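Local coordinates for protein glycoside Hydrolase (Bacteroides uniformis, PDB 5TA0) that probably hydrolyses agarose and its oligosaccharides as a family 86 glycoside hydrolase of a human gut bacterium, at residues Y294-E308 with K348-R360. Sequence-based numbering, arbitrary orientation. Where two conformers were deposited one is given.
Sequences YRKGSNMEATMDMIE and KSTNSMLMQFMER. With EDO (1,2-ethanediol), chain U; EDO (1,2-ethanediol), chain O.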
loop_
_atom_site.group_PDB
_atom_site.type_symbol
_atom_site.label_atom_id
_atom_site.label_comp_id
_atom_site.label_asym_id
_atom_site.label_seq_id
_atom_site.Cartn_x
_atom_site.Cartn_y
_atom_site.Cartn_z
ATOM N N TYR A 294 -9.635 4.784 11.181
ATOM C CA TYR A 294 -8.296 4.560 10.629
ATOM C C TYR A 294 -8.006 3.115 10.302
ATOM O O TYR A 294 -8.471 2.191 10.983
ATOM C CB TYR A 294 -7.243 5.075 11.606
ATOM C CG TYR A 294 -7.262 6.590 11.665
ATOM C CD1 TYR A 294 -6.907 7.347 10.557
ATOM C CD2 TYR A 294 -7.698 7.275 12.792
ATOM C CE1 TYR A 294 -6.962 8.718 10.573
ATOM C CE2 TYR A 294 -7.743 8.650 12.806
ATOM C CZ TYR A 294 -7.379 9.374 11.712
ATOM O OH TYR A 294 -7.415 10.742 11.703
ATOM N N ARG A 295 -7.249 2.938 9.225
ATOM C CA ARG A 295 -6.572 1.690 8.919
ATOM C C ARG A 295 -5.133 1.712 9.464
ATOM O O ARG A 295 -4.620 0.676 9.923
ATOM C CB ARG A 295 -6.544 1.463 7.420
ATOM C CG ARG A 295 -7.925 1.344 6.793
ATOM C CD ARG A 295 -7.844 0.974 5.328
ATOM N NE ARG A 295 -9.165 0.946 4.724
ATOM C CZ ARG A 295 -9.960 -0.118 4.617
ATOM N NH1 ARG A 295 -9.587 -1.328 5.034
ATOM N NH2 ARG A 295 -11.156 0.047 4.068
ATOM N N LYS A 296 -4.453 2.860 9.346
ATOM C CA LYS A 296 -3.097 2.960 9.853
ATOM C C LYS A 296 -3.064 2.494 11.303
ATOM O O LYS A 296 -4.017 2.713 12.075
ATOM C CB LYS A 296 -2.510 4.353 9.696
ATOM C CG LYS A 296 -3.200 5.504 10.454
ATOM C CD LYS A 296 -2.485 6.803 10.103
ATOM C CE LYS A 296 -3.160 8.047 10.636
ATOM N NZ LYS A 296 -2.716 8.394 12.016
ATOM N N GLY A 297 -2.006 1.778 11.648
ATOM C CA GLY A 297 -1.941 1.065 12.914
ATOM C C GLY A 297 -2.412 -0.356 12.815
ATOM O O GLY A 297 -2.221 -1.013 11.785
ATOM N N SER A 298 -3.010 -0.879 13.891
ATOM C CA SER A 298 -3.267 -2.301 13.988
ATOM C C SER A 298 -4.300 -2.851 13.003
ATOM O O SER A 298 -4.296 -4.055 12.713
ATOM C CB SER A 298 -3.673 -2.714 15.414
ATOM O OG SER A 298 -5.033 -2.371 15.729
ATOM N N ASN A 299 -5.227 -1.995 12.563
ATOM C CA ASN A 299 -6.287 -2.460 11.638
ATOM C C ASN A 299 -5.712 -3.000 10.310
ATOM O O ASN A 299 -5.986 -4.131 9.937
ATOM C CB ASN A 299 -7.306 -1.333 11.433
ATOM C CG ASN A 299 -8.411 -1.684 10.458
ATOM O OD1 ASN A 299 -8.434 -1.188 9.331
ATOM N ND2 ASN A 299 -9.305 -2.572 10.855
ATOM N N MET A 300 -4.903 -2.210 9.614
ATOM C CA MET A 300 -4.320 -2.700 8.354
ATOM C C MET A 300 -3.375 -3.879 8.564
ATOM O O MET A 300 -3.252 -4.734 7.691
ATOM C CB MET A 300 -3.652 -1.571 7.564
ATOM C CG MET A 300 -2.412 -0.985 8.174
ATOM S SD MET A 300 -1.804 0.487 7.330
ATOM C CE MET A 300 -0.996 -0.214 5.904
ATOM N N GLU A 301 -2.771 -3.966 9.741
ATOM C CA GLU A 301 -1.973 -5.148 10.052
ATOM C C GLU A 301 -2.840 -6.425 10.039
ATOM O O GLU A 301 -2.425 -7.486 9.573
ATOM C CB GLU A 301 -1.291 -4.995 11.422
ATOM C CG GLU A 301 -0.214 -3.920 11.496
ATOM C CD GLU A 301 0.962 -4.193 10.584
ATOM O OE1 GLU A 301 1.450 -5.337 10.555
ATOM O OE2 GLU A 301 1.365 -3.263 9.866
ATOM N N ALA A 302 -4.060 -6.306 10.565
ATOM C CA ALA A 302 -5.003 -7.423 10.588
ATOM C C ALA A 302 -5.477 -7.789 9.176
ATOM O O ALA A 302 -5.562 -8.961 8.845
ATOM C CB ALA A 302 -6.181 -7.108 11.494
ATOM N N THR A 303 -5.785 -6.768 8.380
ATOM C CA THR A 303 -6.195 -7.000 7.001
ATOM C C THR A 303 -5.127 -7.791 6.245
ATOM O O THR A 303 -5.394 -8.821 5.635
ATOM C CB THR A 303 -6.433 -5.655 6.302
ATOM O OG1 THR A 303 -7.367 -4.884 7.084
ATOM C CG2 THR A 303 -6.949 -5.831 4.903
ATOM N N MET A 304 -3.904 -7.280 6.298
ATOM C CA MET A 304 -2.801 -7.909 5.533
ATOM C C MET A 304 -2.428 -9.293 6.065
ATOM O O MET A 304 -2.225 -10.215 5.284
ATOM C CB MET A 304 -1.608 -6.979 5.472
ATOM C CG MET A 304 -1.875 -5.723 4.678
ATOM S SD MET A 304 -0.449 -4.650 4.416
ATOM C CE MET A 304 -0.278 -3.992 6.047
ATOM N N ASP A 305 -2.418 -9.446 7.388
ATOM C CA ASP A 305 -2.194 -10.778 7.986
ATOM C C ASP A 305 -3.238 -11.807 7.564
ATOM O O ASP A 305 -2.904 -12.978 7.378
ATOM C CB ASP A 305 -2.133 -10.715 9.526
ATOM C CG ASP A 305 -0.773 -10.254 10.072
ATOM O OD1 ASP A 305 0.107 -9.840 9.287
ATOM O OD2 ASP A 305 -0.618 -10.271 11.316
ATOM N N MET A 306 -4.492 -11.399 7.411
ATOM C CA MET A 306 -5.521 -12.342 7.049
ATOM C C MET A 306 -5.388 -12.827 5.614
ATOM O O MET A 306 -5.521 -14.013 5.333
ATOM C CB MET A 306 -6.892 -11.710 7.292
ATOM C CG MET A 306 -8.004 -12.723 7.359
ATOM S SD MET A 306 -9.460 -12.109 8.240
ATOM C CE MET A 306 -10.321 -13.657 8.540
ATOM N N ILE A 307 -5.068 -11.900 4.704
ATOM C CA ILE A 307 -4.798 -12.290 3.314
ATOM C C ILE A 307 -3.634 -13.299 3.287
ATOM O O ILE A 307 -3.727 -14.359 2.666
ATOM C CB ILE A 307 -4.491 -11.083 2.420
ATOM C CG1 ILE A 307 -5.732 -10.186 2.272
ATOM C CG2 ILE A 307 -4.014 -11.529 1.065
ATOM C CD1 ILE A 307 -5.428 -8.874 1.575
ATOM N N GLU A 308 -2.540 -12.980 3.980
ATOM C CA GLU A 308 -1.370 -13.871 3.973
ATOM C C GLU A 308 -1.678 -15.227 4.598
ATOM O O GLU A 308 -1.311 -16.256 4.027
ATOM C CB GLU A 308 -0.219 -13.238 4.729
ATOM C CG GLU A 308 0.373 -12.021 4.044
ATOM C CD GLU A 308 1.389 -11.277 4.896
ATOM O OE1 GLU A 308 1.829 -10.178 4.441
ATOM O OE2 GLU A 308 1.722 -11.709 6.032
ATOM N N LYS A 348 -0.328 12.569 6.274
ATOM C CA LYS A 348 -0.090 11.800 7.511
ATOM C C LYS A 348 -0.473 10.342 7.347
ATOM O O LYS A 348 0.167 9.462 7.911
ATOM C CB LYS A 348 -0.754 12.452 8.733
ATOM C CG LYS A 348 -2.257 12.440 8.756
ATOM C CD LYS A 348 -2.790 13.250 9.940
ATOM C CE LYS A 348 -4.292 13.416 9.954
ATOM N NZ LYS A 348 -5.009 12.193 10.407
ATOM N N SER A 349 -1.521 10.070 6.559
ATOM C CA SER A 349 -1.881 8.686 6.256
ATOM C C SER A 349 -0.826 8.027 5.377
ATOM O O SER A 349 -0.485 6.863 5.604
ATOM C CB SER A 349 -3.252 8.627 5.593
ATOM O OG SER A 349 -4.275 8.865 6.560
ATOM N N THR A 350 -0.320 8.763 4.400
ATOM C CA THR A 350 0.700 8.220 3.519
ATOM C C THR A 350 1.934 7.775 4.277
ATOM O O THR A 350 2.413 6.642 4.081
ATOM C CB THR A 350 1.115 9.223 2.433
ATOM O OG1 THR A 350 -0.037 9.619 1.696
ATOM C CG2 THR A 350 2.085 8.556 1.462
ATOM N N ASN A 351 2.461 8.636 5.140
ATOM C CA ASN A 351 3.690 8.304 5.838
ATOM C C ASN A 351 3.532 7.079 6.738
ATOM O O ASN A 351 4.396 6.202 6.759
ATOM C CB ASN A 351 4.186 9.502 6.660
ATOM C CG ASN A 351 4.912 10.521 5.831
ATOM O OD1 ASN A 351 5.640 10.200 4.912
ATOM N ND2 ASN A 351 4.685 11.778 6.122
ATOM N N SER A 352 2.433 7.002 7.491
ATOM C CA SER A 352 2.215 5.873 8.373
ATOM C C SER A 352 2.042 4.574 7.592
ATOM O O SER A 352 2.663 3.559 7.923
ATOM C CB SER A 352 1.040 6.075 9.329
ATOM O OG SER A 352 1.285 7.145 10.222
ATOM N N MET A 353 1.181 4.578 6.560
ATOM C CA MET A 353 0.988 3.370 5.787
ATOM C C MET A 353 2.283 2.900 5.118
ATOM O O MET A 353 2.585 1.692 5.123
ATOM C CB MET A 353 -0.091 3.605 4.747
ATOM C CG MET A 353 -1.476 3.745 5.363
ATOM S SD MET A 353 -2.753 3.629 4.095
ATOM C CE MET A 353 -4.205 3.797 5.126
ATOM N N LEU A 354 3.049 3.850 4.575
ATOM C CA LEU A 354 4.336 3.526 3.975
ATOM C C LEU A 354 5.233 2.784 4.940
ATOM O O LEU A 354 5.808 1.767 4.587
ATOM C CB LEU A 354 5.035 4.771 3.468
ATOM C CG LEU A 354 6.486 4.574 3.005
ATOM C CD1 LEU A 354 6.618 3.498 1.930
ATOM C CD2 LEU A 354 7.037 5.880 2.465
ATOM N N MET A 355 5.364 3.286 6.160
ATOM C CA MET A 355 6.200 2.586 7.148
ATOM C C MET A 355 5.734 1.131 7.351
ATOM O O MET A 355 6.545 0.194 7.450
ATOM C CB MET A 355 6.181 3.339 8.482
ATOM C CG MET A 355 6.876 4.689 8.427
ATOM S SD MET A 355 8.655 4.584 8.350
ATOM C CE MET A 355 9.116 4.228 10.060
ATOM N N GLN A 356 4.423 0.927 7.385
ATOM C CA GLN A 356 3.870 -0.415 7.589
ATOM C C GLN A 356 4.116 -1.296 6.376
ATOM O O GLN A 356 4.481 -2.456 6.548
ATOM C CB GLN A 356 2.396 -0.351 7.992
ATOM C CG GLN A 356 2.238 0.417 9.318
ATOM C CD GLN A 356 0.849 0.477 9.886
ATOM O OE1 GLN A 356 0.306 1.575 10.122
ATOM N NE2 GLN A 356 0.278 -0.684 10.173
ATOM N N PHE A 357 4.069 -0.744 5.165
ATOM C CA PHE A 357 4.392 -1.546 3.967
ATOM C C PHE A 357 5.879 -1.899 3.929
ATOM O O PHE A 357 6.228 -3.032 3.555
ATOM C CB PHE A 357 4.015 -0.826 2.670
ATOM C CG PHE A 357 2.548 -0.450 2.574
ATOM C CD1 PHE A 357 1.523 -1.327 2.983
ATOM C CD2 PHE A 357 2.205 0.780 2.057
ATOM C CE1 PHE A 357 0.187 -0.964 2.882
ATOM C CE2 PHE A 357 0.893 1.127 1.941
ATOM C CZ PHE A 357 -0.112 0.275 2.367
ATOM N N MET A 358 6.716 -0.987 4.392
ATOM C CA MET A 358 8.178 -1.230 4.441
ATOM C C MET A 358 8.493 -2.407 5.361
ATOM O O MET A 358 9.459 -3.151 5.106
ATOM C CB MET A 358 8.894 0.044 4.887
ATOM C CG MET A 358 8.976 1.098 3.791
ATOM S SD MET A 358 9.258 2.800 4.367
ATOM C CE MET A 358 10.894 2.640 5.055
ATOM N N GLU A 359 7.702 -2.610 6.407
ATOM C CA GLU A 359 7.877 -3.761 7.292
ATOM C C GLU A 359 7.607 -5.086 6.613
ATOM O O GLU A 359 8.005 -6.102 7.173
ATOM C CB GLU A 359 6.976 -3.700 8.512
ATOM C CG GLU A 359 7.267 -2.586 9.455
ATOM C CD GLU A 359 6.299 -2.551 10.610
ATOM O OE1 GLU A 359 6.006 -3.621 11.194
ATOM O OE2 GLU A 359 5.855 -1.448 10.922
ATOM N N ARG A 360 6.878 -5.089 5.482
ATOM C CA ARG A 360 6.570 -6.317 4.716
ATOM C C ARG A 360 7.112 -6.301 3.345
ATOM O O ARG A 360 6.526 -6.858 2.412
ATOM C CB ARG A 360 5.065 -6.440 4.480
ATOM C CG ARG A 360 4.316 -6.460 5.715
ATOM C CD ARG A 360 2.859 -6.807 5.449
ATOM N NE ARG A 360 2.226 -6.644 6.718
ATOM C CZ ARG A 360 1.412 -7.500 7.323
ATOM N NH1 ARG A 360 1.030 -8.643 6.751
ATOM N NH2 ARG A 360 0.935 -7.162 8.514
HETATM C C1 EDO U . -10.948 1.866 9.071
HETATM O O1 EDO U . -10.810 0.464 9.045
HETATM C C2 EDO U . -11.954 2.299 8.039
HETATM O O2 EDO U . -11.314 3.301 7.291
HETATM C C1 EDO O . 1.931 11.881 -1.844
HETATM O O1 EDO O . 2.778 10.802 -1.583
HETATM C C2 EDO O . 1.375 12.234 -0.486
HETATM O O2 EDO O . 0.167 11.486 -0.385
HETATM O O HOH W 1 0.021 8.938 11.868
HETATM O O HOH W 2 3.089 -4.342 8.012
HETATM O O HOH W 3 4.156 -5.913 10.563
#
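Arg360 of segment 348-360 sets its guanidinium among three carboxylates of helix 298-315. Its chain is extended from CG to NE, which carries the charged end to Glu301, Asp305 and Glu308. Arg360 NH2 bonds Glu301 OE1 at 2.8 Å, and Arg360 NH1 bonds Glu308 OE1 at 2.9 Å. Both acceptors lie near the guanidinium plane, but each carboxylate is met from above its own plane. Arg360 turns its NH1 and NH2 end to Asp305 OD1; NH1 comes nearly along the C-O bond and NH2 from above the carboxylate plane. Met304 CB covers one guanidinium face, 3.4 Å from Arg360 NH1. Arg563 pairs with Glu301 and Asp305, Lys529 with Asp305 and Glu308, and Tyr531 is a further polar partner of Glu308. With an alanine here in place of Arg360, the three acids would probably be left with fewer positive partners, and a gap would open over Met304 CB.

Gln356 binds the start of helix 298-315 through its amide. Gln356 OE1 accepts from Gly297 N, the N-cap residue, at 2.8 Å, on a lone pair in the carbonyl plane. Gln356 NE2 gives one bond to Gly297 O and another to the anti lone pair of Glu301 OE2, the latter at 2.8 Å. The Glu301 chain bends at chi2 (-63°), and its carboxylate lies nearly coplanar with the amide. These three bonds fix the amide's rotation.

Beside the amide, Met300 CE lies 3.3 Å from Phe357 CE1. Met304 SD lies at the edge of the same ring, a Met-aromatic contact. Helix segments 298-308 and 348-358 cross at -40°. Their helices follow successive parallel strands, 277-285 and 321-326, and pack as neighbouring outer helices of the alpha/beta barrel.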